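PDB 3B9O: alkane monooxygenase from Geobacillus thermodenitrificans, which belongs to the luciferase-like monooxygenase family, folds as a TIM barrel and binds flavin mononucleotide. Local coordinates for residues 240-245 and 415-420. Numbering follows the deposited sequence.
Sequences HAECVF and KLFGKG. With FMN (flavin mononucleotide), chain C.
Phe-417 holds CG anti to its own carbonyl carbon (chi1 -66°), which sends the ring toward Glu-242; the same choice in Glu-242 (chi1 -54°), with the chain extended beyond CG, sets its carboxylate beside that ring. The site lies at the N-terminal end of a TIM-barrel strand, 243-246, where the last turn of helix 412-417 packs against it. The ring arrives edge-on: Phe-417 CZ stops 3.5 Å from the carbonyl O of Glu-242, which lies near the ring plane, an approach consistent with the weakly positive C-H rim facing the oxygen. Beside it, Phe-417 CE1 is 3.7 Å from Glu-242 OE1, with the carboxylate turned only 8° from the ring plane, and Glu-242 CB packs 3.9 Å from Phe-417 CZ. That carboxylate is anchored by others: OE2 accepts from the backbone N of Ile-224, on the adjoining strand, and forms a salt bridge with Arg-413, one turn back along the same helix as Phe-417. Lys-276, on the strand at the other flank, donates a hydrogen bond from NZ to the carbonyl O of Leu-416. Farther along the strand, Phe-245 reaches the flavin pocket, with FMN C7M 3.4 Å above the centre of its ring. Back at the helix, Cys-243 SG meets Leu-416 CD1 at 3.6 Å.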
loop_
_atom_site.group_PDB
_atom_site.type_symbol
_atom_site.label_atom_id
_atom_site.label_comp_id
_atom_site.label_asym_id
_atom_site.label_seq_id
_atom_site.Cartn_x
_atom_site.Cartn_y
_atom_site.Cartn_z
ATOM N N HIS A 240 -11.993 4.109 8.544
ATOM C CA HIS A 240 -10.634 4.337 9.076
ATOM C C HIS A 240 -9.643 5.004 8.141
ATOM O O HIS A 240 -8.762 5.729 8.600
ATOM C CB HIS A 240 -9.987 2.991 9.407
ATOM C CG HIS A 240 -10.675 2.227 10.489
ATOM N ND1 HIS A 240 -10.490 2.498 11.831
ATOM C CD2 HIS A 240 -11.504 1.157 10.428
ATOM C CE1 HIS A 240 -11.194 1.640 12.553
ATOM N NE2 HIS A 240 -11.832 0.826 11.723
ATOM N N ALA A 241 -9.702 4.668 6.856
ATOM C CA ALA A 241 -8.609 5.010 5.937
ATOM C C ALA A 241 -8.492 6.509 5.602
ATOM O O ALA A 241 -9.497 7.197 5.311
ATOM C CB ALA A 241 -8.712 4.187 4.655
ATOM N N GLU A 242 -7.264 7.003 5.649
ATOM C CA GLU A 242 -6.960 8.321 5.099
ATOM C C GLU A 242 -6.633 8.241 3.593
ATOM O O GLU A 242 -6.841 9.229 2.843
ATOM C CB GLU A 242 -5.775 8.947 5.833
ATOM C CG GLU A 242 -5.915 9.028 7.324
ATOM C CD GLU A 242 -4.662 9.604 7.934
ATOM O OE1 GLU A 242 -4.516 10.852 7.919
ATOM O OE2 GLU A 242 -3.840 8.798 8.432
ATOM N N CYS A 243 -6.100 7.099 3.157
ATOM C CA CYS A 243 -5.867 6.861 1.743
ATOM C C CYS A 243 -6.328 5.466 1.357
ATOM O O CYS A 243 -6.046 4.496 2.076
ATOM C CB CYS A 243 -4.367 6.996 1.407
ATOM S SG CYS A 243 -3.661 8.596 1.876
ATOM N N VAL A 244 -7.011 5.354 0.210
ATOM C CA VAL A 244 -7.559 4.074 -0.226
ATOM C C VAL A 244 -6.923 3.682 -1.542
ATOM O O VAL A 244 -6.860 4.489 -2.452
ATOM C CB VAL A 244 -9.121 4.119 -0.335
ATOM C CG1 VAL A 244 -9.685 2.744 -0.627
ATOM C CG2 VAL A 244 -9.734 4.697 0.936
ATOM N N PHE A 245 -6.400 2.454 -1.613
ATOM C CA PHE A 245 -5.830 1.902 -2.847
ATOM C C PHE A 245 -6.952 1.039 -3.485
ATOM O O PHE A 245 -7.245 -0.062 -3.034
ATOM C CB PHE A 245 -4.562 1.090 -2.472
ATOM C CG PHE A 245 -3.790 0.471 -3.648
ATOM C CD1 PHE A 245 -2.830 -0.531 -3.380
ATOM C CD2 PHE A 245 -4.016 0.839 -4.993
ATOM C CE1 PHE A 245 -2.102 -1.136 -4.447
ATOM C CE2 PHE A 245 -3.273 0.240 -6.073
ATOM C CZ PHE A 245 -2.331 -0.753 -5.784
ATOM N N LYS A 415 2.060 16.466 3.838
ATOM C CA LYS A 415 2.245 16.378 2.382
ATOM C C LYS A 415 0.936 15.981 1.696
ATOM O O LYS A 415 0.665 16.390 0.544
ATOM C CB LYS A 415 3.393 15.416 2.023
ATOM C CG LYS A 415 4.739 16.019 2.398
ATOM C CD LYS A 415 5.783 14.949 2.750
ATOM C CE LYS A 415 7.237 15.481 2.492
ATOM N NZ LYS A 415 7.612 16.466 3.499
ATOM N N LEU A 416 0.104 15.243 2.423
ATOM C CA LEU A 416 -1.175 14.774 1.882
ATOM C C LEU A 416 -2.329 15.771 2.141
ATOM O O LEU A 416 -3.131 16.017 1.253
ATOM C CB LEU A 416 -1.562 13.393 2.461
ATOM C CG LEU A 416 -0.815 12.130 1.998
ATOM C CD1 LEU A 416 -1.105 10.955 2.929
ATOM C CD2 LEU A 416 -1.238 11.804 0.550
ATOM N N PHE A 417 -2.409 16.312 3.360
ATOM C CA PHE A 417 -3.611 17.031 3.830
ATOM C C PHE A 417 -3.338 18.503 4.185
ATOM O O PHE A 417 -4.253 19.226 4.567
ATOM C CB PHE A 417 -4.253 16.301 5.012
ATOM C CG PHE A 417 -4.819 14.929 4.655
ATOM C CD1 PHE A 417 -4.083 13.780 4.907
ATOM C CD2 PHE A 417 -6.045 14.813 4.024
ATOM C CE1 PHE A 417 -4.575 12.505 4.568
ATOM C CE2 PHE A 417 -6.579 13.531 3.679
ATOM C CZ PHE A 417 -5.856 12.387 3.973
ATOM N N GLY A 418 -2.085 18.943 4.068
ATOM C CA GLY A 418 -1.739 20.344 4.295
ATOM C C GLY A 418 -0.897 20.629 5.521
ATOM O O GLY A 418 -1.016 19.961 6.548
ATOM N N LYS A 419 -0.053 21.651 5.406
ATOM C CA LYS A 419 0.830 22.101 6.492
ATOM C C LYS A 419 -0.003 22.305 7.757
ATOM O O LYS A 419 -1.093 22.866 7.669
ATOM C CB LYS A 419 1.525 23.418 6.092
ATOM C CG LYS A 419 2.755 23.774 6.922
ATOM C CD LYS A 419 3.923 24.236 6.004
ATOM C CE LYS A 419 5.206 24.548 6.800
ATOM N NZ LYS A 419 5.296 23.756 8.104
ATOM N N GLY A 420 0.500 21.833 8.901
ATOM C CA GLY A 420 -0.237 21.856 10.191
ATOM C C GLY A 420 -1.123 20.647 10.456
ATOM O O GLY A 420 -1.492 20.399 11.598
HETATM N N1 FMN C . -3.472 -8.140 0.370
HETATM C C2 FMN C . -2.302 -8.458 0.972
HETATM O O2 FMN C . -2.299 -9.417 1.798
HETATM N N3 FMN C . -1.183 -7.726 0.659
HETATM C C4 FMN C . -1.230 -6.687 -0.235
HETATM O O4 FMN C . -0.201 -6.029 -0.496
HETATM C C4A FMN C . -2.443 -6.349 -0.854
HETATM N N5 FMN C . -2.563 -5.322 -1.749
HETATM C C5A FMN C . -3.776 -5.055 -2.332
HETATM C C6 FMN C . -3.936 -4.013 -3.266
HETATM C C7 FMN C . -5.192 -3.747 -3.844
HETATM C C7M FMN C . -5.380 -2.633 -4.852
HETATM C C8 FMN C . -6.293 -4.512 -3.486
HETATM C C8M FMN C . -7.646 -4.239 -4.101
HETATM C C9 FMN C . -6.149 -5.554 -2.562
HETATM C C9A FMN C . -4.899 -5.835 -1.983
HETATM N N10 FMN C . -4.765 -6.847 -1.087
HETATM C C10 FMN C . -3.567 -7.117 -0.529
HETATM C "C1'" FMN C . -5.915 -7.687 -0.688
HETATM C "C2'" FMN C . -6.499 -7.170 0.637
HETATM O "O2'" FMN C . -5.738 -6.069 1.137
HETATM C "C3'" FMN C . -6.616 -8.210 1.763
HETATM O "O3'" FMN C . -5.414 -8.991 1.941
HETATM C "C4'" FMN C . -7.906 -9.055 1.677
HETATM O "O4'" FMN C . -7.632 -10.458 1.731
HETATM C "C5'" FMN C . -8.770 -8.786 0.440
HETATM O "O5'" FMN C . -9.674 -7.766 0.843
HETATM P P FMN C . -11.163 -7.625 0.256
HETATM O O1P FMN C . -11.675 -9.053 0.157
HETATM O O2P FMN C . -11.834 -6.761 1.283
HETATM O O3P FMN C . -11.018 -7.019 -1.128
#